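Local coordinates for amidohydrolase 3 domain-containing protein (Pyrococcus horikoshii, PDB 3IGH) that is of unknown specific function but probably acts as a metal-dependent amidohydrolase, cleaving carbon-nitrogen bonds other than peptide bonds, at residues Trp370-Arg374 with Val375-Arg379; Lys319-Asp322 with Val323-Val327; Leu410-Asp413 with Ala414-Arg418; Ser341-Asp345 with Asp346-Arg350. One frame throughout, in Å; residues are numbered along the deposited sequence.

Interaction 1: Trp370-Arg374 with Val375-Arg379; sequences WIVER and VGEER. With SO4 (sulfate ion), chain L.
Ile371 and Val372 meet Val375 and Gly376 in a local contact at the C-terminal end of the short helix 371-375, a peripheral helix of this amidohydrolase-family TIM barrel, where the chain turns into the loop before helix 386-392. Two backbone bonds finish the helix: Val375 N donates to Ile371 O (3.1 Å), and Gly376 N to Val372 O (2.8 Å), the latter bent to 136° at the hydrogen. Val375 CG2 also rests on Ile371 O, at 3.5 Å. Gly376 then leaves the helix with positive phi, and a CB there would collide with a sulfate ion. That ion, probably from the crystallisation liquor, accepts Glu377 N through O1 (3.0 Å) and Glu378 N through O3 (2.8 Å). Arg374 turns its charged end away to Asp282 and to the carbonyls of Leu269 and Gly270. A leucine in place of Arg379 would probably leave the carbonyl oxygens of Val375, Lys278 and Pro279 without their side-chain donor and untie this turn from the neighbouring loop. Bending at chi3 (-78°) folds the Arg379 guanidinium back, so that NE meets Val375 O at 2.6 Å, in the carbonyl plane and on a lone pair.

Interaction 2: Lys319-Asp322 with Val323-Val327; sequences KALD and VALDV
Lys319 begins a run of i to i+4 contacts between Lys319-Asp322 and Val323-Val327 in the N-terminal half of helix 318-331, which links strands 310-315 and 336-337 as the helix of a beta-alpha-beta unit in the TIM barrel. Its carbonyl oxygen accepts Val323 N at 3.1 Å, and Val323 CG2, standing beside its own backbone N, packs on the same oxygen. Ala320 follows on the buried side, against Ala315 of the barrel strand; its O takes Ala324 N (2.9 Å), whose methyl in turn lies on Ile313. Leu321 shifts the contact toward helix 345-354. Its O accepts Leu325 N at 2.8 Å and is also pressed by Leu325 CG at 3.2 Å, a snug fit, while the two leucine side chains meet obliquely, Leu321 CG lying 3.9 Å from Leu325 CD1. Asp322 ends the segment on a more polar flank. Its carboxylate pairs with Arg344, and that of Asp326, one turn on, with Arg350 through OD1 and with Arg294 through OD2; the like charges, 6.2 Å apart between Asp322 OD1 and Asp326 OD1, are thus probably well compensated. An alanine at Asp326 would remove both carboxylate oxygens and is likely to leave Arg350 and Arg294 each short of an acidic mate. The Asp326 side chain, with CG beside its backbone N (chi1 -77°), folds back over the previous turn: Asp326 N binds Asp322 O at 2.8 Å, and Asp326 CG sits 3.1 Å from that same oxygen.

Interaction 3: Leu410-Asp413 with Ala414-Arg418; sequences LTVD and AAVNR
Val412 and Val416 mark the close-packed side, and Asp413 and Asn417 the more open side, of the last turns of helix 408-417, an alpha-helix of the TIM-barrel amidohydrolase fold. On the packed side, Val416 N binds Val412 O at 3.0 Å with the donor nearly in line with the carbonyl, and Val416 CG2 leans on that oxygen at 3.4 Å. The valine branches themselves touch only lightly, Val412 CG1 to Val416 CG2 being 4.3 Å, because both turn outward to helix 436-450: Val412 lies on Leu440 and Tyr443, Val416 on Ala439. The methyl of Ala414 rests on the preceding turn, its CB 3.5 Å from Thr411 O, and it faces Ile366 of helix 364-367. The partly exposed side is held by polar groups instead. Asn417 N donates to Asp413 O at 2.7 Å, and a second bond joins the side chains of the same two residues. Beyond them the helix stops as Arg418 takes positive phi, its buried guanidinium bonded to the Tyr384 carbonyl and to Thr429. Asp413 CG lies anti to the backbone N (chi1 -163°), which swings the carboxylate along the helix toward Asn417. There ND2 meets OD1 of Asp413 at 2.6 Å through a bent bond of 133°, coming from above the carboxylate plane, while the amide and carboxylate planes stand 72° apart.

Interaction 4: Ser341-Asp345 with Asp346-Arg350; sequences SLVRD and DQLER. With SO4 (sulfate ion), chain G.
Over one face of the Arg344 guanidinium lies the amide of Gln347, and at its edge the carboxylate of Asp346, at the point where the loop after strand 336-337 enters helix 345-354 of the TIM barrel. Guanidinium and amide are stacked, their planes 19° apart and Gln347 CD 3.6 Å above the centre of the Arg344 group. A bend at chi3 (-57°) brings the Arg344 guanidinium round to Asp346. The salt bridge is side-on: Arg344 NE reaches Asp346 OD2 at 3.1 Å and NH1 reaches OD1 at 2.9 Å, both oxygens using their syn lone pairs. OD1 accepts from NE as well, so three bonds hold the two groups and limit their rotation. NH2 pairs with Asp318 and Asp322 of helix 318-331. Val343 CG1 packs on Leu348 CD2 at 4.0 Å, beside Leu389. A sulfate ion sits at the start of the helix, accepting Asp345 N through O1 (2.9 Å) and Asp346 N only weakly, with Trp382 as a further donor; Asp345 is bridged to Arg385. Gln347 fastens the turn in two directions, giving NE2 to Asp318 O while its OE1 takes Arg344 N at 2.9 Å, in the carbonyl plane, on a lone pair and nearly straight at 172°.

Overall arrangement
All four contacts are local, but they sample different stages of helices around the barrel: interaction 4 an entry, interaction 2 the first turns of a helix, interactions 1 and 3 the exits, each helix followed by a residue of positive phi. Interaction 2 is the most buried and chiefly backbone and apolar; interactions 1 and 4 have more exposed residues, and each binds a sulfate with main-chain N-H groups. Interactions 2 and 4 join helix 318-331 to helix 345-354 and the residue leading into it through pairs of opposite charge. Interaction 4 also reaches interaction 1, but by apolar packing of Leu342 CD1 on Val375 CG1 (3.8 Å). Interaction 3 touches none of the others.

Interaction 1: Trp370-Arg374 with Val375-Arg379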
# COMPACT_ATOMS: atom_id res chain seq x y z
N TRP A 370 38.84 1.01 17.67
CA TRP A 370 39.91 1.79 17.02
C TRP A 370 39.56 3.27 16.81
O TRP A 370 40.33 4.00 16.19
CB TRP A 370 40.26 1.16 15.67
CG TRP A 370 39.07 0.50 15.04
CD1 TRP A 370 38.82 -0.84 14.94
CD2 TRP A 370 37.93 1.17 14.47
NE1 TRP A 370 37.60 -1.05 14.34
CE2 TRP A 370 37.04 0.16 14.04
CE3 TRP A 370 37.59 2.51 14.27
CZ2 TRP A 370 35.82 0.46 13.42
CZ3 TRP A 370 36.38 2.80 13.68
CH2 TRP A 370 35.51 1.78 13.25
N ILE A 371 38.41 3.70 17.32
CA ILE A 371 37.87 5.01 16.97
C ILE A 371 38.74 6.20 17.37
O ILE A 371 38.91 7.14 16.58
CB ILE A 371 36.37 5.17 17.38
CG1 ILE A 371 35.73 6.31 16.58
CG2 ILE A 371 36.21 5.41 18.90
CD1 ILE A 371 34.25 6.15 16.39
N VAL A 372 39.35 6.14 18.55
CA VAL A 372 40.20 7.24 19.02
C VAL A 372 41.49 7.32 18.20
O VAL A 372 42.04 8.40 18.02
CB VAL A 372 40.48 7.17 20.55
CG1 VAL A 372 41.27 8.39 21.02
CG2 VAL A 372 39.18 7.05 21.35
N GLU A 373 41.96 6.19 17.67
CA GLU A 373 43.10 6.21 16.75
C GLU A 373 42.75 6.91 15.43
O GLU A 373 43.56 7.66 14.89
CB GLU A 373 43.65 4.81 16.47
CG GLU A 373 44.55 4.27 17.58
CD GLU A 373 43.75 3.90 18.81
OE1 GLU A 373 44.00 4.48 19.88
OE2 GLU A 373 42.84 3.05 18.67
N ARG A 374 41.55 6.64 14.92
CA ARG A 374 41.07 7.29 13.68
C ARG A 374 40.96 8.82 13.79
O ARG A 374 41.40 9.54 12.89
CB ARG A 374 39.71 6.73 13.24
CG ARG A 374 39.70 5.25 12.87
CD ARG A 374 40.57 4.93 11.66
NE ARG A 374 40.38 3.54 11.23
CZ ARG A 374 41.02 2.49 11.76
NH1 ARG A 374 40.77 1.27 11.32
NH2 ARG A 374 41.90 2.67 12.75
N VAL A 375 40.36 9.30 14.87
CA VAL A 375 40.00 10.71 14.98
C VAL A 375 40.87 11.53 15.92
O VAL A 375 40.83 12.77 15.89
CB VAL A 375 38.48 10.93 15.32
CG1 VAL A 375 37.60 10.14 14.35
CG2 VAL A 375 38.17 10.56 16.78
N GLY A 376 41.66 10.86 16.76
CA GLY A 376 42.53 11.57 17.71
C GLY A 376 41.79 12.16 18.90
O GLY A 376 40.55 12.26 18.90
N GLU A 377 42.54 12.57 19.90
CA GLU A 377 41.96 13.13 21.10
C GLU A 377 41.26 14.43 20.95
O GLU A 377 40.34 14.73 21.65
CB GLU A 377 42.98 13.27 22.20
CG GLU A 377 42.48 12.79 23.52
CD GLU A 377 43.01 11.43 23.83
OE1 GLU A 377 43.41 10.74 22.88
OE2 GLU A 377 43.06 11.05 25.01
N GLU A 378 41.73 15.21 20.02
CA GLU A 378 41.12 16.52 19.75
C GLU A 378 39.71 16.45 19.15
O GLU A 378 38.98 17.44 19.20
CB GLU A 378 42.04 17.38 18.87
CG GLU A 378 43.37 17.76 19.54
CD GLU A 378 43.20 18.30 20.97
OE1 GLU A 378 42.66 19.41 21.13
OE2 GLU A 378 43.61 17.59 21.92
N ARG A 379 39.34 15.29 18.61
CA ARG A 379 38.00 15.10 18.03
C ARG A 379 37.15 14.10 18.82
O ARG A 379 36.01 13.84 18.45
CB ARG A 379 38.11 14.66 16.57
CG ARG A 379 38.69 15.72 15.67
CD ARG A 379 38.76 15.25 14.24
NE ARG A 379 39.90 14.35 14.01
CZ ARG A 379 40.40 14.09 12.82
NH1 ARG A 379 39.89 14.65 11.73
NH2 ARG A 379 41.43 13.27 12.71
S SO4 L . 45.38 14.24 18.64
O1 SO4 L . 45.46 12.90 19.22
O2 SO4 L . 46.04 14.24 17.34
O3 SO4 L . 43.99 14.63 18.47
O4 SO4 L . 46.03 15.20 19.53

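Interaction 2: Lys319-Asp322 with Val323-Val327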
# COMPACT_ATOMS: atom_id res chain seq x y z
N LYS A 319 32.45 16.11 8.05
CA LYS A 319 32.25 16.82 6.78
C LYS A 319 31.07 16.24 6.00
O LYS A 319 30.33 16.97 5.36
CB LYS A 319 33.51 16.83 5.92
CG LYS A 319 33.42 17.77 4.72
CD LYS A 319 34.74 17.83 3.95
CE LYS A 319 34.81 19.12 3.14
NZ LYS A 319 36.14 19.31 2.51
N ALA A 320 30.90 14.92 6.07
CA ALA A 320 29.75 14.25 5.46
C ALA A 320 28.45 14.78 6.04
O ALA A 320 27.46 14.93 5.32
CB ALA A 320 29.83 12.79 5.70
N LEU A 321 28.46 15.06 7.34
CA LEU A 321 27.33 15.66 8.01
C LEU A 321 27.01 17.06 7.47
O LEU A 321 25.83 17.39 7.30
CB LEU A 321 27.54 15.69 9.53
CG LEU A 321 26.40 16.29 10.36
CD1 LEU A 321 25.08 15.53 10.13
CD2 LEU A 321 26.76 16.29 11.82
N ASP A 322 28.05 17.86 7.21
CA ASP A 322 27.87 19.17 6.55
C ASP A 322 27.13 19.00 5.23
O ASP A 322 26.19 19.74 4.95
CB ASP A 322 29.21 19.87 6.29
CG ASP A 322 29.88 20.40 7.55
OD1 ASP A 322 29.17 20.87 8.46
OD2 ASP A 322 31.13 20.37 7.61
N VAL A 323 27.57 18.03 4.43
CA VAL A 323 26.98 17.71 3.14
C VAL A 323 25.51 17.30 3.30
O VAL A 323 24.65 17.81 2.59
CB VAL A 323 27.79 16.61 2.40
CG1 VAL A 323 27.09 16.15 1.12
CG2 VAL A 323 29.20 17.09 2.10
N ALA A 324 25.24 16.40 4.24
CA ALA A 324 23.86 15.96 4.52
C ALA A 324 22.99 17.12 4.95
O ALA A 324 21.85 17.27 4.48
CB ALA A 324 23.82 14.84 5.58
N LEU A 325 23.52 17.97 5.84
CA LEU A 325 22.76 19.12 6.31
C LEU A 325 22.52 20.15 5.18
O LEU A 325 21.46 20.76 5.14
CB LEU A 325 23.43 19.76 7.54
CG LEU A 325 23.47 18.92 8.84
CD1 LEU A 325 24.31 19.60 9.91
CD2 LEU A 325 22.09 18.62 9.38
N ASP A 326 23.49 20.27 4.27
CA ASP A 326 23.34 21.12 3.07
C ASP A 326 22.17 20.67 2.20
O ASP A 326 21.39 21.50 1.72
CB ASP A 326 24.63 21.13 2.23
CG ASP A 326 25.74 22.01 2.82
OD1 ASP A 326 25.49 22.73 3.79
OD2 ASP A 326 26.87 21.96 2.29
N VAL A 327 22.04 19.35 2.03
CA VAL A 327 20.95 18.76 1.24
C VAL A 327 19.59 19.09 1.87
O VAL A 327 18.68 19.57 1.19
CB VAL A 327 21.14 17.22 1.07
CG1 VAL A 327 19.97 16.60 0.32
CG2 VAL A 327 22.42 16.95 0.31

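Interaction 3: Leu410-Asp413 with Ala414-Arg418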
# COMPACT_ATOMS: atom_id res chain seq x y z
N LEU A 410 21.61 -5.22 24.71
CA LEU A 410 23.03 -4.92 24.49
C LEU A 410 23.25 -3.48 24.01
O LEU A 410 24.25 -2.86 24.36
CB LEU A 410 23.66 -5.91 23.50
CG LEU A 410 23.71 -7.39 23.89
CD1 LEU A 410 24.41 -8.19 22.80
CD2 LEU A 410 24.39 -7.59 25.24
N THR A 411 22.29 -2.95 23.24
CA THR A 411 22.38 -1.58 22.75
C THR A 411 21.97 -0.58 23.83
O THR A 411 22.57 0.50 23.93
CB THR A 411 21.59 -1.42 21.41
OG1 THR A 411 22.37 -1.99 20.35
CG2 THR A 411 21.28 0.05 21.09
N VAL A 412 20.98 -0.94 24.64
CA VAL A 412 20.61 -0.15 25.82
C VAL A 412 21.82 -0.02 26.75
O VAL A 412 22.17 1.08 27.18
CB VAL A 412 19.40 -0.76 26.58
CG1 VAL A 412 19.16 -0.04 27.93
CG2 VAL A 412 18.13 -0.68 25.73
N ASP A 413 22.49 -1.15 27.01
CA ASP A 413 23.66 -1.15 27.88
C ASP A 413 24.77 -0.23 27.36
O ASP A 413 25.40 0.49 28.14
CB ASP A 413 24.19 -2.56 28.08
CG ASP A 413 25.12 -2.66 29.28
OD1 ASP A 413 24.74 -2.19 30.37
OD2 ASP A 413 26.23 -3.20 29.14
N ALA A 414 24.98 -0.26 26.04
CA ALA A 414 25.98 0.57 25.38
C ALA A 414 25.70 2.06 25.56
O ALA A 414 26.62 2.83 25.81
CB ALA A 414 26.05 0.21 23.90
N ALA A 415 24.44 2.46 25.45
CA ALA A 415 24.06 3.85 25.63
C ALA A 415 24.18 4.31 27.08
O ALA A 415 24.56 5.45 27.34
CB ALA A 415 22.64 4.09 25.12
N VAL A 416 23.84 3.41 28.00
CA VAL A 416 23.83 3.74 29.42
C VAL A 416 25.26 3.70 29.99
O VAL A 416 25.66 4.62 30.71
CB VAL A 416 22.85 2.82 30.23
CG1 VAL A 416 22.96 3.06 31.75
CG2 VAL A 416 21.41 3.07 29.77
N ASN A 417 26.02 2.67 29.63
CA ASN A 417 27.34 2.45 30.23
C ASN A 417 28.56 2.76 29.37
O ASN A 417 29.70 2.69 29.85
CB ASN A 417 27.42 1.03 30.80
CG ASN A 417 26.42 0.81 31.91
OD1 ASN A 417 26.33 1.61 32.82
ND2 ASN A 417 25.67 -0.27 31.83
N ARG A 418 28.31 3.07 28.10
CA ARG A 418 29.34 3.56 27.16
C ARG A 418 30.64 2.77 27.07
O ARG A 418 31.69 3.35 26.84
CB ARG A 418 29.63 5.05 27.38
CG ARG A 418 28.61 5.96 26.73
CD ARG A 418 29.03 7.42 26.74
NE ARG A 418 29.90 7.82 25.63
CZ ARG A 418 29.47 8.13 24.41
NH1 ARG A 418 28.18 8.05 24.10
NH2 ARG A 418 30.34 8.51 23.48

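Interaction 4: Ser341-Asp345 with Asp346-Arg350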
# COMPACT_ATOMS: atom_id res chain seq x y z
N SER A 341 28.00 9.99 13.50
CA SER A 341 29.05 9.46 14.38
C SER A 341 30.00 10.52 14.92
O SER A 341 30.49 10.41 16.04
CB SER A 341 29.83 8.37 13.65
OG SER A 341 28.94 7.38 13.13
N LEU A 342 30.24 11.54 14.11
CA LEU A 342 31.12 12.65 14.45
C LEU A 342 30.38 13.96 14.20
O LEU A 342 30.10 14.31 13.05
CB LEU A 342 32.36 12.62 13.56
CG LEU A 342 33.62 11.87 13.96
CD1 LEU A 342 34.73 12.30 13.04
CD2 LEU A 342 34.01 12.19 15.37
N VAL A 343 30.02 14.65 15.28
CA VAL A 343 29.29 15.91 15.21
C VAL A 343 30.08 16.98 15.98
O VAL A 343 30.32 16.82 17.17
CB VAL A 343 27.87 15.79 15.83
CG1 VAL A 343 27.15 17.14 15.80
CG2 VAL A 343 27.05 14.72 15.10
N ARG A 344 30.46 18.06 15.30
CA ARG A 344 31.20 19.17 15.92
C ARG A 344 30.26 20.03 16.76
O ARG A 344 29.05 20.01 16.53
CB ARG A 344 31.84 20.05 14.85
CG ARG A 344 32.70 19.34 13.84
CD ARG A 344 33.44 20.34 12.93
NE ARG A 344 32.51 21.23 12.25
CZ ARG A 344 32.08 21.08 11.00
NH1 ARG A 344 31.22 21.94 10.49
NH2 ARG A 344 32.49 20.06 10.25
N ASP A 345 30.80 20.80 17.71
CA ASP A 345 29.99 21.71 18.55
C ASP A 345 29.15 22.68 17.71
O ASP A 345 28.00 22.96 18.06
CB ASP A 345 30.85 22.51 19.55
CG ASP A 345 31.51 21.64 20.62
OD1 ASP A 345 32.13 22.22 21.54
OD2 ASP A 345 31.43 20.39 20.55
N ASP A 346 29.72 23.16 16.61
CA ASP A 346 29.02 24.10 15.71
C ASP A 346 27.87 23.45 14.92
O ASP A 346 26.91 24.13 14.54
CB ASP A 346 30.02 24.78 14.76
CG ASP A 346 30.83 23.79 13.93
OD1 ASP A 346 30.31 23.29 12.91
OD2 ASP A 346 32.00 23.54 14.28
N GLN A 347 27.96 22.15 14.70
CA GLN A 347 26.94 21.41 13.96
C GLN A 347 25.70 21.10 14.79
O GLN A 347 24.64 20.81 14.23
CB GLN A 347 27.53 20.12 13.40
CG GLN A 347 28.48 20.35 12.23
CD GLN A 347 29.13 19.08 11.77
OE1 GLN A 347 29.59 18.28 12.58
NE2 GLN A 347 29.19 18.88 10.46
N LEU A 348 25.83 21.16 16.12
CA LEU A 348 24.73 20.92 17.04
C LEU A 348 23.59 21.92 16.84
O LEU A 348 22.43 21.54 16.81
CB LEU A 348 25.20 20.95 18.49
CG LEU A 348 26.05 19.78 19.01
CD1 LEU A 348 26.65 20.12 20.37
CD2 LEU A 348 25.23 18.49 19.10
N GLU A 349 23.94 23.20 16.69
CA GLU A 349 22.93 24.24 16.48
C GLU A 349 22.30 24.14 15.08
O GLU A 349 21.11 24.43 14.91
CB GLU A 349 23.54 25.63 16.70
CG GLU A 349 22.51 26.77 16.90
CD GLU A 349 21.68 26.64 18.18
OE1 GLU A 349 20.53 27.14 18.19
OE2 GLU A 349 22.16 26.04 19.17
N ARG A 350 23.09 23.71 14.10
CA ARG A 350 22.56 23.53 12.75
C ARG A 350 21.58 22.36 12.69
O ARG A 350 20.51 22.48 12.09
CB ARG A 350 23.69 23.35 11.73
CG ARG A 350 23.20 23.51 10.31
CD ARG A 350 24.32 23.55 9.32
NE ARG A 350 23.77 23.69 7.98
CZ ARG A 350 24.34 23.24 6.87
NH1 ARG A 350 23.74 23.44 5.70
NH2 ARG A 350 25.50 22.60 6.93
S SO4 G . 34.15 22.43 17.72
O1 SO4 G . 33.67 21.15 18.24
O2 SO4 G . 35.18 22.19 16.71
O3 SO4 G . 33.05 23.16 17.08
O4 SO4 G . 34.70 23.21 18.83